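Local structure of Exo-beta-1,3-glucanase (Streptomyces sp. SirexAA-E, 4PEY) at residues A[367-372]-A[395-400]; A[420-425]-A[442-447]; A[431-436]-A[450-455]; A[490-495]-A[521-526]. The protein acts as an exo-beta-1,3-glucanase, hydrolysing laminarin and laminarioligosaccharides from their non-reducing ends to release glucose and laminaribiose. The protein carries 1 engineered substitution. All coordinates share one frame; numbering follows the deposited sequence.

Contact 1: residues A[367-372]-A[395-400]; sequences SLQDVF and IIDHTW
At a corner of the parallel beta-helix, where one coil of the chain lies against the next, Asp370 and His398 turn in register and illustrate how side chains can fasten a solenoid bend. A chi1 of -163° sets the His398 ring opposite its own N and over to the neighbouring coil, where ND1 donates to Asp370 OD1 at 2.8 Å. The carboxylate is turned perpendicular to the imidazole; OD1 lies close to the ring plane, whereas ND1 approaches on the anti side from well out of the carboxylate plane. Phe372 meets one imidazole face edge-on, its CE1 3.8 Å from His398 CE1, in an offset edge-to-face pair with planes at 74°. A leucine in place of His398 would probably leave Asp370 OD1 one donor short and deprive the Phe372 edge of its flat partner. Before the corner, Gln369 NE2 gives an almost straight bond, in its own amide plane, to the anti lone pair of Asp397 OD2 (3.0 Å); beyond it, Thr399 OG1 donates to Val371 O at 2.7 Å. Asp370 and Asp397 also form salt bridges to Arg135 and Arg178, respectively, and Tyr157 both bonds Asp397 and stacks on His398. The paired strands lie between strands 333-335 and 337-340 and strand 429-436.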
loop_
_atom_site.group_PDB
_atom_site.type_symbol
_atom_site.label_atom_id
_atom_site.label_comp_id
_atom_site.label_asym_id
_atom_site.label_seq_id
_atom_site.Cartn_x
_atom_site.Cartn_y
_atom_site.Cartn_z
ATOM N N SER A 367 1.320 -0.581 13.692
ATOM C CA SER A 367 0.903 -0.254 12.334
ATOM C C SER A 367 1.684 -1.015 11.273
ATOM O O SER A 367 2.853 -1.367 11.476
ATOM C CB SER A 367 1.042 1.253 12.077
ATOM O OG SER A 367 2.366 1.715 12.338
ATOM N N LEU A 368 1.002 -1.275 10.156
ATOM C CA LEU A 368 1.612 -1.714 8.905
ATOM C C LEU A 368 1.444 -0.591 7.898
ATOM O O LEU A 368 0.321 -0.147 7.661
ATOM C CB LEU A 368 0.954 -2.986 8.359
ATOM C CG LEU A 368 0.853 -4.232 9.234
ATOM C CD1 LEU A 368 0.206 -5.355 8.428
ATOM C CD2 LEU A 368 2.216 -4.652 9.741
ATOM N N GLN A 369 2.545 -0.125 7.313
ATOM C CA GLN A 369 2.502 0.963 6.334
ATOM C C GLN A 369 3.363 0.640 5.122
ATOM O O GLN A 369 4.524 0.278 5.285
ATOM C CB GLN A 369 2.974 2.270 6.966
ATOM C CG GLN A 369 1.999 2.816 7.976
ATOM C CD GLN A 369 2.534 4.030 8.691
ATOM O OE1 GLN A 369 3.500 3.939 9.457
ATOM N NE2 GLN A 369 1.911 5.183 8.448
ATOM N N ASP A 370 2.803 0.765 3.918
ATOM C CA ASP A 370 3.534 0.384 2.709
ATOM C C ASP A 370 4.096 -1.013 2.898
ATOM O O ASP A 370 5.277 -1.265 2.648
ATOM C CB ASP A 370 4.667 1.368 2.375
ATOM C CG ASP A 370 4.166 2.778 2.106
ATOM O OD1 ASP A 370 2.965 2.954 1.811
ATOM O OD2 ASP A 370 4.988 3.719 2.178
ATOM N N VAL A 371 3.243 -1.906 3.382
ATOM C CA VAL A 371 3.556 -3.318 3.435
ATOM C C VAL A 371 2.810 -3.964 2.279
ATOM O O VAL A 371 1.582 -3.846 2.149
ATOM C CB VAL A 371 3.167 -3.942 4.786
ATOM C CG1 VAL A 371 3.279 -5.464 4.735
ATOM C CG2 VAL A 371 4.047 -3.357 5.893
ATOM N N PHE A 372 3.570 -4.613 1.414
ATOM C CA PHE A 372 3.015 -5.213 0.214
ATOM C C PHE A 372 3.227 -6.712 0.284
ATOM O O PHE A 372 4.237 -7.180 0.814
ATOM C CB PHE A 372 3.668 -4.600 -1.028
ATOM C CG PHE A 372 3.708 -3.095 -0.990
ATOM C CD1 PHE A 372 2.546 -2.372 -0.755
ATOM C CD2 PHE A 372 4.902 -2.404 -1.135
ATOM C CE1 PHE A 372 2.565 -0.989 -0.687
ATOM C CE2 PHE A 372 4.929 -1.016 -1.079
ATOM C CZ PHE A 372 3.763 -0.304 -0.853
ATOM N N ILE A 395 -3.358 -0.290 13.037
ATOM C CA ILE A 395 -3.580 0.556 11.869
ATOM C C ILE A 395 -2.923 -0.053 10.647
ATOM O O ILE A 395 -1.730 -0.358 10.670
ATOM C CB ILE A 395 -3.011 1.985 12.057
ATOM C CG1 ILE A 395 -3.644 2.673 13.266
ATOM C CG2 ILE A 395 -3.221 2.829 10.791
ATOM C CD1 ILE A 395 -2.931 3.954 13.672
ATOM N N ILE A 396 -3.708 -0.249 9.591
ATOM C CA ILE A 396 -3.186 -0.696 8.309
ATOM C C ILE A 396 -3.293 0.484 7.358
ATOM O O ILE A 396 -4.382 0.793 6.872
ATOM C CB ILE A 396 -3.970 -1.898 7.746
ATOM C CG1 ILE A 396 -4.109 -2.997 8.803
ATOM C CG2 ILE A 396 -3.301 -2.427 6.480
ATOM C CD1 ILE A 396 -2.801 -3.579 9.245
ATOM N N ASP A 397 -2.180 1.167 7.128
ATOM C CA ASP A 397 -2.196 2.408 6.358
ATOM C C ASP A 397 -1.358 2.252 5.096
ATOM O O ASP A 397 -0.141 2.438 5.111
ATOM C CB ASP A 397 -1.711 3.569 7.245
ATOM C CG ASP A 397 -1.500 4.857 6.475
ATOM O OD1 ASP A 397 -2.379 5.231 5.668
ATOM O OD2 ASP A 397 -0.451 5.505 6.688
ATOM N N HIS A 398 -2.064 1.918 4.015
ATOM C CA HIS A 398 -1.547 1.498 2.702
ATOM C C HIS A 398 -0.947 0.102 2.675
ATOM O O HIS A 398 0.200 -0.130 3.078
ATOM C CB HIS A 398 -0.516 2.466 2.131
ATOM C CG HIS A 398 -0.302 2.270 0.662
ATOM N ND1 HIS A 398 0.884 2.567 0.023
ATOM C CD2 HIS A 398 -1.139 1.793 -0.292
ATOM C CE1 HIS A 398 0.762 2.290 -1.267
ATOM N NE2 HIS A 398 -0.450 1.818 -1.482
ATOM N N THR A 399 -1.748 -0.836 2.187
ATOM C CA THR A 399 -1.249 -2.163 1.877
ATOM C C THR A 399 -1.753 -2.570 0.493
ATOM O O THR A 399 -2.810 -2.124 0.055
ATOM C CB THR A 399 -1.679 -3.200 2.946
ATOM O OG1 THR A 399 -1.011 -4.436 2.703
ATOM C CG2 THR A 399 -3.166 -3.434 2.927
ATOM N N TRP A 400 -0.947 -3.368 -0.208
ATOM C CA TRP A 400 -1.371 -4.056 -1.422
ATOM C C TRP A 400 -1.065 -5.512 -1.204
ATOM O O TRP A 400 0.105 -5.894 -1.095
ATOM C CB TRP A 400 -0.645 -3.556 -2.674
ATOM C CG TRP A 400 -1.158 -4.117 -4.012
ATOM C CD1 TRP A 400 -2.453 -4.411 -4.354
ATOM C CD2 TRP A 400 -0.363 -4.417 -5.177
ATOM N NE1 TRP A 400 -2.511 -4.866 -5.665
ATOM C CE2 TRP A 400 -1.242 -4.871 -6.187
ATOM C CE3 TRP A 400 1.004 -4.327 -5.465
ATOM C CZ2 TRP A 400 -0.794 -5.231 -7.458
ATOM C CZ3 TRP A 400 1.450 -4.697 -6.733
ATOM C CH2 TRP A 400 0.555 -5.159 -7.705
#

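Contact 2: residues A[420-425]-A[442-447]; sequences GVHVKG and DVQWSG
Val423 and Trp445 form the dense part of this pair of adjacent parallel strands, in which two consecutive coils of the parallel beta-helix run side by side in one of its sheets. The valine lies over one face of the indole: CB sits above the centre of the ring system, CG1 reaches CE2 at 3.5 Å and CG2 spreads over the six-membered ring. Val421 and Val443 continue this buried side, which faces strands 429-436 and 450-458. The other side of the sheet is partly exposed and polar. There the His422 ring swings to the side of its carbonyl carbon (chi1 -173°) and donates from NE2 to Ser446 OG (2.8 Å), which lies almost exactly in the imidazole plane; the same hydroxyl is bonded to Asp483. Where the strands end, Val423 O accepts from both Ser446 N (2.7 Å) and Gly447 N, pinning the turn. A side chain at Gly447 would run into Gly425 O. That carbonyl oxygen takes a hydrogen bond from a water at 2.7 Å, and the same water accepts from Trp445 NE1 at 3.0 Å.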
loop_
_atom_site.group_PDB
_atom_site.type_symbol
_atom_site.label_atom_id
_atom_site.label_comp_id
_atom_site.label_asym_id
_atom_site.label_seq_id
_atom_site.Cartn_x
_atom_site.Cartn_y
_atom_site.Cartn_z
ATOM N N GLY A 420 -6.796 -13.263 1.487
ATOM C CA GLY A 420 -5.866 -12.145 1.488
ATOM C C GLY A 420 -5.591 -11.627 2.886
ATOM O O GLY A 420 -4.550 -11.912 3.472
ATOM N N VAL A 421 -6.543 -10.873 3.431
ATOM C CA VAL A 421 -6.424 -10.295 4.764
ATOM C C VAL A 421 -7.557 -10.797 5.647
ATOM O O VAL A 421 -8.718 -10.822 5.223
ATOM C CB VAL A 421 -6.456 -8.746 4.715
ATOM C CG1 VAL A 421 -6.362 -8.145 6.120
ATOM C CG2 VAL A 421 -5.340 -8.207 3.812
ATOM N N HIS A 422 -7.223 -11.201 6.869
ATOM C CA HIS A 422 -8.232 -11.598 7.839
ATOM C C HIS A 422 -8.032 -10.755 9.094
ATOM O O HIS A 422 -7.003 -10.878 9.761
ATOM C CB HIS A 422 -8.135 -13.090 8.162
ATOM C CG HIS A 422 -9.249 -13.592 9.025
ATOM N ND1 HIS A 422 -9.228 -14.828 9.637
ATOM C CD2 HIS A 422 -10.424 -13.018 9.378
ATOM C CE1 HIS A 422 -10.346 -14.996 10.322
ATOM N NE2 HIS A 422 -11.090 -13.912 10.179
ATOM N N VAL A 423 -8.990 -9.876 9.390
ATOM C CA VAL A 423 -8.905 -9.028 10.584
ATOM C C VAL A 423 -9.725 -9.635 11.713
ATOM O O VAL A 423 -10.954 -9.722 11.628
ATOM C CB VAL A 423 -9.405 -7.590 10.331
ATOM C CG1 VAL A 423 -9.308 -6.770 11.623
ATOM C CG2 VAL A 423 -8.602 -6.925 9.223
ATOM N N LYS A 424 -9.037 -10.045 12.772
ATOM C CA LYS A 424 -9.701 -10.657 13.925
ATOM C C LYS A 424 -9.728 -9.715 15.129
ATOM O O LYS A 424 -10.564 -9.858 16.022
ATOM C CB LYS A 424 -9.016 -11.979 14.288
ATOM C CG LYS A 424 -9.174 -13.039 13.194
ATOM C CD LYS A 424 -8.079 -14.105 13.224
ATOM C CE LYS A 424 -8.093 -14.931 14.482
ATOM N NZ LYS A 424 -6.899 -15.849 14.522
ATOM N N GLY A 425 -8.817 -8.749 15.150
ATOM C CA GLY A 425 -8.766 -7.782 16.238
ATOM C C GLY A 425 -9.888 -6.763 16.194
ATOM O O GLY A 425 -10.530 -6.561 15.149
ATOM N N ASP A 442 -11.080 -12.221 -0.418
ATOM C CA ASP A 442 -9.918 -11.333 -0.412
ATOM C C ASP A 442 -9.731 -10.698 0.965
ATOM O O ASP A 442 -8.624 -10.704 1.495
ATOM C CB ASP A 442 -10.052 -10.275 -1.502
ATOM C CG ASP A 442 -10.388 -10.884 -2.845
ATOM O OD1 ASP A 442 -11.563 -11.273 -3.025
ATOM O OD2 ASP A 442 -9.485 -10.990 -3.716
ATOM N N VAL A 443 -10.808 -10.165 1.540
ATOM C CA VAL A 443 -10.778 -9.624 2.897
ATOM C C VAL A 443 -11.915 -10.222 3.711
ATOM O O VAL A 443 -13.060 -10.275 3.241
ATOM C CB VAL A 443 -10.897 -8.071 2.908
ATOM C CG1 VAL A 443 -11.030 -7.536 4.339
ATOM C CG2 VAL A 443 -9.693 -7.440 2.217
ATOM N N GLN A 444 -11.583 -10.679 4.916
ATOM C CA GLN A 444 -12.586 -11.113 5.871
ATOM C C GLN A 444 -12.373 -10.348 7.177
ATOM O O GLN A 444 -11.248 -10.191 7.640
ATOM C CB GLN A 444 -12.508 -12.626 6.099
ATOM C CG GLN A 444 -13.526 -13.148 7.101
ATOM C CD GLN A 444 -13.559 -14.664 7.177
ATOM O OE1 GLN A 444 -12.667 -15.346 6.673
ATOM N NE2 GLN A 444 -14.595 -15.199 7.814
ATOM N N TRP A 445 -13.465 -9.857 7.751
ATOM C CA TRP A 445 -13.391 -9.063 8.970
ATOM C C TRP A 445 -14.252 -9.719 10.033
ATOM O O TRP A 445 -15.474 -9.790 9.881
ATOM C CB TRP A 445 -13.852 -7.625 8.708
ATOM C CG TRP A 445 -13.158 -6.590 9.548
ATOM C CD1 TRP A 445 -13.261 -6.418 10.905
ATOM C CD2 TRP A 445 -12.274 -5.568 9.078
ATOM N NE1 TRP A 445 -12.487 -5.354 11.306
ATOM C CE2 TRP A 445 -11.873 -4.812 10.205
ATOM C CE3 TRP A 445 -11.782 -5.218 7.816
ATOM C CZ2 TRP A 445 -11.001 -3.724 10.106
ATOM C CZ3 TRP A 445 -10.912 -4.130 7.716
ATOM C CH2 TRP A 445 -10.533 -3.396 8.858
ATOM N N SER A 446 -13.601 -10.215 11.087
ATOM C CA SER A 446 -14.263 -10.947 12.162
ATOM C C SER A 446 -14.272 -10.150 13.460
ATOM O O SER A 446 -15.060 -10.428 14.363
ATOM C CB SER A 446 -13.569 -12.291 12.399
ATOM O OG SER A 446 -13.554 -13.072 11.212
ATOM N N GLY A 447 -13.374 -9.177 13.564
ATOM C CA GLY A 447 -13.284 -8.356 14.762
ATOM C C GLY A 447 -14.347 -7.271 14.826
ATOM O O GLY A 447 -15.022 -7.000 13.834
HETATM O O HOH W 1 -11.785 -4.412 14.036
#

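Contact 3: residues A[431-436]-A[450-455]; sequences TGLFVE and GKTIFY. With BGC (beta-D-glucopyranose), chain B.
Phe454 carries CG anti to its own backbone N (chi1 -176°), while Phe434 turns CG beside the backbone N and opposite the carbonyl carbon (chi1 -59°); these settings bring the two rings together at a corner of the parallel beta-helix. Phe454 CE2 comes over the rim of one face of the Phe434 ring, 3.3 Å from Phe434 CZ, and with the planes 45° apart the pair is oblique. Tyr455 and Leu433 meet on another side of the strands: Tyr455 CD1 is 3.6 Å from Leu433 CG, and the ring continues past Val435, whose CG2 stands at its edge. Backbone bonds from Gly432 N to Ile453 O and from Leu433 N to Phe454 O carry the pairing through the bend. With the positive phi of Gly432, a CB would collide with Thr431 O. Beyond this contact the strand runs on beside 450-458 and brings Glu436 to the substrate site. Trp400 NE1 and Gln456 NE2 each bond one carboxylate oxygen and so help fix its rotation, while Gln130, Trp402, Asp405 and His437 also bond the glucose. The extended glutamate grips adjacent hydroxyls: BGC O3 donates to Glu436 OE1, and BGC O2 to Glu436 OE2, each at 2.6 Å.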
loop_
_atom_site.group_PDB
_atom_site.type_symbol
_atom_site.label_atom_id
_atom_site.label_comp_id
_atom_site.label_asym_id
_atom_site.label_seq_id
_atom_site.Cartn_x
_atom_site.Cartn_y
_atom_site.Cartn_z
ATOM N N THR A 431 -6.702 2.235 6.218
ATOM C CA THR A 431 -6.785 3.400 5.342
ATOM C C THR A 431 -5.962 3.130 4.076
ATOM O O THR A 431 -4.734 3.010 4.137
ATOM C CB THR A 431 -6.297 4.690 6.066
ATOM O OG1 THR A 431 -4.990 4.483 6.624
ATOM C CG2 THR A 431 -7.248 5.063 7.204
ATOM N N GLY A 432 -6.631 2.997 2.929
ATOM C CA GLY A 432 -5.928 2.677 1.696
ATOM C C GLY A 432 -5.669 1.187 1.540
ATOM O O GLY A 432 -4.518 0.747 1.478
ATOM N N LEU A 433 -6.747 0.413 1.461
ATOM C CA LEU A 433 -6.671 -1.041 1.435
ATOM C C LEU A 433 -6.838 -1.579 0.009
ATOM O O LEU A 433 -7.878 -1.379 -0.604
ATOM C CB LEU A 433 -7.744 -1.621 2.359
ATOM C CG LEU A 433 -7.880 -3.133 2.535
ATOM C CD1 LEU A 433 -6.634 -3.687 3.180
ATOM C CD2 LEU A 433 -9.113 -3.448 3.390
ATOM N N PHE A 434 -5.807 -2.239 -0.515
ATOM C CA PHE A 434 -5.826 -2.773 -1.880
ATOM C C PHE A 434 -5.580 -4.276 -1.792
ATOM O O PHE A 434 -4.500 -4.685 -1.365
ATOM C CB PHE A 434 -4.726 -2.151 -2.757
ATOM C CG PHE A 434 -4.784 -0.643 -2.915
ATOM C CD1 PHE A 434 -4.433 0.200 -1.870
ATOM C CD2 PHE A 434 -5.095 -0.078 -4.152
ATOM C CE1 PHE A 434 -4.448 1.578 -2.031
ATOM C CE2 PHE A 434 -5.094 1.296 -4.335
ATOM C CZ PHE A 434 -4.766 2.134 -3.269
ATOM N N VAL A 435 -6.552 -5.101 -2.172
ATOM C CA VAL A 435 -6.401 -6.557 -2.051
ATOM C C VAL A 435 -7.020 -7.229 -3.268
ATOM O O VAL A 435 -8.184 -6.963 -3.582
ATOM C CB VAL A 435 -7.071 -7.110 -0.760
ATOM C CG1 VAL A 435 -6.756 -8.602 -0.589
ATOM C CG2 VAL A 435 -6.615 -6.333 0.473
ATOM N N GLU A 436 -6.261 -8.091 -3.953
ATOM C CA GLU A 436 -6.700 -8.611 -5.263
ATOM C C GLU A 436 -6.376 -10.063 -5.585
ATOM O O GLU A 436 -5.274 -10.545 -5.292
ATOM C CB GLU A 436 -6.090 -7.787 -6.398
ATOM C CG GLU A 436 -6.234 -6.283 -6.305
ATOM C CD GLU A 436 -5.689 -5.641 -7.551
ATOM O OE1 GLU A 436 -4.443 -5.612 -7.693
ATOM O OE2 GLU A 436 -6.504 -5.231 -8.415
ATOM N N GLY A 450 -14.424 -2.476 13.347
ATOM C CA GLY A 450 -13.489 -2.212 12.269
ATOM C C GLY A 450 -13.937 -1.035 11.420
ATOM O O GLY A 450 -15.135 -0.741 11.303
ATOM N N LYS A 451 -12.964 -0.351 10.831
ATOM C CA LYS A 451 -13.219 0.743 9.906
ATOM C C LYS A 451 -12.284 0.630 8.716
ATOM O O LYS A 451 -11.083 0.409 8.899
ATOM C CB LYS A 451 -13.022 2.097 10.594
ATOM C CG LYS A 451 -14.091 2.429 11.614
ATOM C CD LYS A 451 -13.829 3.783 12.249
ATOM C CE LYS A 451 -14.817 4.035 13.377
ATOM N NZ LYS A 451 -14.546 5.294 14.125
ATOM N N THR A 452 -12.834 0.776 7.510
ATOM C CA THR A 452 -12.022 0.835 6.300
ATOM C C THR A 452 -12.362 2.093 5.527
ATOM O O THR A 452 -13.533 2.342 5.224
ATOM C CB THR A 452 -12.236 -0.399 5.389
ATOM O OG1 THR A 452 -11.691 -1.551 6.034
ATOM C CG2 THR A 452 -11.540 -0.209 4.033
ATOM N N ILE A 453 -11.335 2.884 5.234
ATOM C CA ILE A 453 -11.473 4.067 4.404
ATOM C C ILE A 453 -10.650 3.815 3.147
ATOM O O ILE A 453 -9.422 3.741 3.210
ATOM C CB ILE A 453 -11.009 5.344 5.125
ATOM C CG1 ILE A 453 -11.855 5.579 6.382
ATOM C CG2 ILE A 453 -11.114 6.556 4.192
ATOM C CD1 ILE A 453 -11.303 6.652 7.287
ATOM N N PHE A 454 -11.376 3.653 2.036
ATOM C CA PHE A 454 -10.902 3.240 0.706
ATOM C C PHE A 454 -10.559 1.749 0.594
ATOM O O PHE A 454 -9.660 1.239 1.268
ATOM C CB PHE A 454 -9.689 4.044 0.220
ATOM C CG PHE A 454 -9.271 3.665 -1.183
ATOM C CD1 PHE A 454 -9.798 4.331 -2.286
ATOM C CD2 PHE A 454 -8.380 2.620 -1.401
ATOM C CE1 PHE A 454 -9.430 3.968 -3.579
ATOM C CE2 PHE A 454 -8.020 2.248 -2.682
ATOM C CZ PHE A 454 -8.535 2.926 -3.774
ATOM N N TYR A 455 -11.256 1.073 -0.312
ATOM C CA TYR A 455 -10.943 -0.308 -0.655
ATOM C C TYR A 455 -10.935 -0.470 -2.162
ATOM O O TYR A 455 -11.845 0.007 -2.848
ATOM C CB TYR A 455 -11.958 -1.275 -0.037
ATOM C CG TYR A 455 -11.686 -2.743 -0.307
ATOM C CD1 TYR A 455 -10.469 -3.317 0.044
ATOM C CD2 TYR A 455 -12.658 -3.566 -0.889
ATOM C CE1 TYR A 455 -10.214 -4.660 -0.181
ATOM C CE2 TYR A 455 -12.419 -4.925 -1.111
ATOM C CZ TYR A 455 -11.195 -5.467 -0.753
ATOM O OH TYR A 455 -10.934 -6.807 -0.964
HETATM C C2 BGC B . -5.234 -5.108 -11.675
HETATM C C3 BGC B . -3.835 -5.562 -11.270
HETATM C C4 BGC B . -3.195 -6.333 -12.414
HETATM C C5 BGC B . -3.187 -5.474 -13.668
HETATM C C6 BGC B . -2.519 -6.204 -14.823
HETATM C C1 BGC B . -5.249 -4.452 -13.058
HETATM O O2 BGC B . -5.736 -4.210 -10.695
HETATM O O3 BGC B . -3.914 -6.399 -10.136
HETATM O O4 BGC B . -1.887 -6.730 -12.075
HETATM O O5 BGC B . -4.524 -5.202 -14.017
HETATM O O6 BGC B . -3.350 -7.259 -15.252
#

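Contact 4: residues A[490-495]-A[521-526]; sequences EGWGMG and KFHDLL
Glu490 and His523 lead the polar interactions between these two coils of the parallel beta-helix. His523 NE2 donates to Glu490 OE2 at 2.7 Å, close to the imidazole plane and onto the anti lone pair. Lys521 lies alongside, but its NZ makes only a long salt bridge to Glu490 OE2 (3.7 Å); a water links the two more closely, donating to Glu490 OE1 and accepting from Lys521 NZ, both at 2.8 Å. Among the rings, His523 forms an offset stack with the five-membered ring of Trp492, planes 25° apart, and Glu490 CG rests on the same indole face as His523 CD2. On the other side of the sheet the contacts are apolar: Met494 SD makes a Met-aromatic contact at the edge of Phe522, 3.7 Å from CD2, and Met494 CB packs on Leu525 CD2. A CB at Gly491 would clash with both the sulfur and the Phe522 ring. Backbone bonds run through the corner, Gly493 N to His523 O and Met494 N to Asp524 O. An alanine in place of Glu490 would remove the carboxylate and is likely to leave His523 NE2 without its acceptor and its ring freer to turn. Beside such a carboxylate, the imidazole probably gains some cationic character.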
loop_
_atom_site.group_PDB
_atom_site.type_symbol
_atom_site.label_atom_id
_atom_site.label_comp_id
_atom_site.label_asym_id
_atom_site.label_seq_id
_atom_site.Cartn_x
_atom_site.Cartn_y
_atom_site.Cartn_z
ATOM N N GLU A 490 -17.717 -0.215 9.867
ATOM C CA GLU A 490 -18.043 0.860 8.937
ATOM C C GLU A 490 -16.993 0.974 7.842
ATOM O O GLU A 490 -15.790 0.941 8.109
ATOM C CB GLU A 490 -18.209 2.188 9.690
ATOM C CG GLU A 490 -18.962 3.248 8.901
ATOM C CD GLU A 490 -19.511 4.365 9.775
ATOM O OE1 GLU A 490 -19.108 4.470 10.960
ATOM O OE2 GLU A 490 -20.347 5.147 9.265
ATOM N N GLY A 491 -17.457 1.083 6.601
ATOM C CA GLY A 491 -16.567 1.235 5.463
ATOM C C GLY A 491 -17.011 2.345 4.531
ATOM O O GLY A 491 -18.212 2.600 4.379
ATOM N N TRP A 492 -16.032 3.000 3.909
ATOM C CA TRP A 492 -16.259 4.133 3.008
ATOM C C TRP A 492 -15.455 3.996 1.713
ATOM O O TRP A 492 -14.235 3.813 1.772
ATOM C CB TRP A 492 -15.832 5.455 3.650
ATOM C CG TRP A 492 -16.555 5.970 4.864
ATOM C CD1 TRP A 492 -17.514 6.951 4.888
ATOM C CD2 TRP A 492 -16.306 5.622 6.236
ATOM N NE1 TRP A 492 -17.894 7.210 6.181
ATOM C CE2 TRP A 492 -17.171 6.411 7.030
ATOM C CE3 TRP A 492 -15.445 4.719 6.865
ATOM C CZ2 TRP A 492 -17.203 6.317 8.423
ATOM C CZ3 TRP A 492 -15.478 4.623 8.252
ATOM C CH2 TRP A 492 -16.350 5.422 9.016
ATOM N N GLY A 493 -16.112 4.145 0.559
ATOM C CA GLY A 493 -15.407 4.281 -0.711
ATOM C C GLY A 493 -14.747 2.986 -1.149
ATOM O O GLY A 493 -13.514 2.869 -1.159
ATOM N N MET A 494 -15.566 2.010 -1.533
ATOM C CA MET A 494 -15.077 0.645 -1.707
ATOM C C MET A 494 -15.554 0.039 -3.012
ATOM O O MET A 494 -16.747 0.068 -3.312
ATOM C CB MET A 494 -15.538 -0.229 -0.535
ATOM C CG MET A 494 -15.297 0.410 0.832
ATOM S SD MET A 494 -15.939 -0.550 2.209
ATOM C CE MET A 494 -14.783 -1.876 2.232
ATOM N N GLY A 495 -14.621 -0.535 -3.769
ATOM C CA GLY A 495 -14.941 -1.115 -5.064
ATOM C C GLY A 495 -14.328 -2.480 -5.304
ATOM O O GLY A 495 -13.190 -2.740 -4.895
ATOM N N LYS A 521 -22.306 -0.565 8.785
ATOM C CA LYS A 521 -22.674 0.446 7.799
ATOM C C LYS A 521 -21.649 0.591 6.695
ATOM O O LYS A 521 -20.443 0.524 6.948
ATOM C CB LYS A 521 -22.871 1.808 8.488
ATOM C CG LYS A 521 -23.954 1.797 9.549
ATOM C CD LYS A 521 -24.299 3.190 10.057
ATOM C CE LYS A 521 -23.101 3.908 10.611
ATOM N NZ LYS A 521 -23.534 5.190 11.238
ATOM N N PHE A 522 -22.132 0.801 5.472
ATOM C CA PHE A 522 -21.248 1.096 4.344
ATOM C C PHE A 522 -21.680 2.342 3.598
ATOM O O PHE A 522 -22.874 2.660 3.511
ATOM C CB PHE A 522 -21.176 -0.091 3.371
ATOM C CG PHE A 522 -20.475 -1.281 3.944
ATOM C CD1 PHE A 522 -21.197 -2.332 4.483
ATOM C CD2 PHE A 522 -19.089 -1.331 3.986
ATOM C CE1 PHE A 522 -20.548 -3.423 5.040
ATOM C CE2 PHE A 522 -18.433 -2.417 4.544
ATOM C CZ PHE A 522 -19.163 -3.468 5.060
ATOM N N HIS A 523 -20.687 3.039 3.065
ATOM C CA HIS A 523 -20.914 4.253 2.307
ATOM C C HIS A 523 -20.163 4.177 1.000
ATOM O O HIS A 523 -18.959 3.943 1.003
ATOM C CB HIS A 523 -20.457 5.480 3.098
ATOM C CG HIS A 523 -20.910 5.476 4.522
ATOM N ND1 HIS A 523 -22.166 5.899 4.902
ATOM C CD2 HIS A 523 -20.278 5.095 5.658
ATOM C CE1 HIS A 523 -22.287 5.778 6.213
ATOM N NE2 HIS A 523 -21.155 5.300 6.696
ATOM N N ASP A 524 -20.882 4.374 -0.104
ATOM C CA ASP A 524 -20.290 4.464 -1.437
ATOM C C ASP A 524 -19.589 3.161 -1.838
ATOM O O ASP A 524 -18.358 3.082 -1.906
ATOM C CB ASP A 524 -19.316 5.655 -1.521
ATOM C CG ASP A 524 -19.968 6.982 -1.162
ATOM O OD1 ASP A 524 -21.204 7.024 -1.023
ATOM O OD2 ASP A 524 -19.239 7.997 -1.030
ATOM N N LEU A 525 -20.405 2.147 -2.115
ATOM C CA LEU A 525 -19.948 0.856 -2.629
ATOM C C LEU A 525 -20.141 0.772 -4.138
ATOM O O LEU A 525 -21.086 1.351 -4.684
ATOM C CB LEU A 525 -20.723 -0.290 -1.980
ATOM C CG LEU A 525 -20.670 -0.423 -0.461
ATOM C CD1 LEU A 525 -21.510 -1.610 -0.014
ATOM C CD2 LEU A 525 -19.232 -0.562 0.008
ATOM N N LEU A 526 -19.275 0.025 -4.813
ATOM C CA LEU A 526 -19.475 -0.221 -6.239
ATOM C C LEU A 526 -18.852 -1.532 -6.675
ATOM O O LEU A 526 -17.863 -1.996 -6.087
ATOM C CB LEU A 526 -18.909 0.958 -7.044
ATOM C CG LEU A 526 -17.415 1.253 -6.867
ATOM C CD1 LEU A 526 -16.659 1.425 -8.190
ATOM C CD2 LEU A 526 -17.216 2.425 -5.904
HETATM O O HOH W 2 -21.060 5.691 12.530
#

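Contacts 1, 3 and 4 follow one another across successive coils at one corner of the beta-helix, where two faces meet: strand 367-375 pairs with 395-397 and 399-403, these with 429-436, that with 450-458, and that with 489-498, which meets 520-529. Centres of contacts 1 and 3, and of 3 and 4, are each about 10 Å apart. Contact 2 belongs to a different, eight-stranded parallel sheet, its centre about 11 Å from that of contact 3, with Trp445 and Val443 packing on Thr452 and Tyr455. Along the chain contact 1 closes first, contacts 2 and 3 interleave, and contact 4 comes last. The stacking places substrate-binding Glu436 on a coil between those of contacts 1 and 4, with Trp400 of contact 1 bonded to its carboxylate.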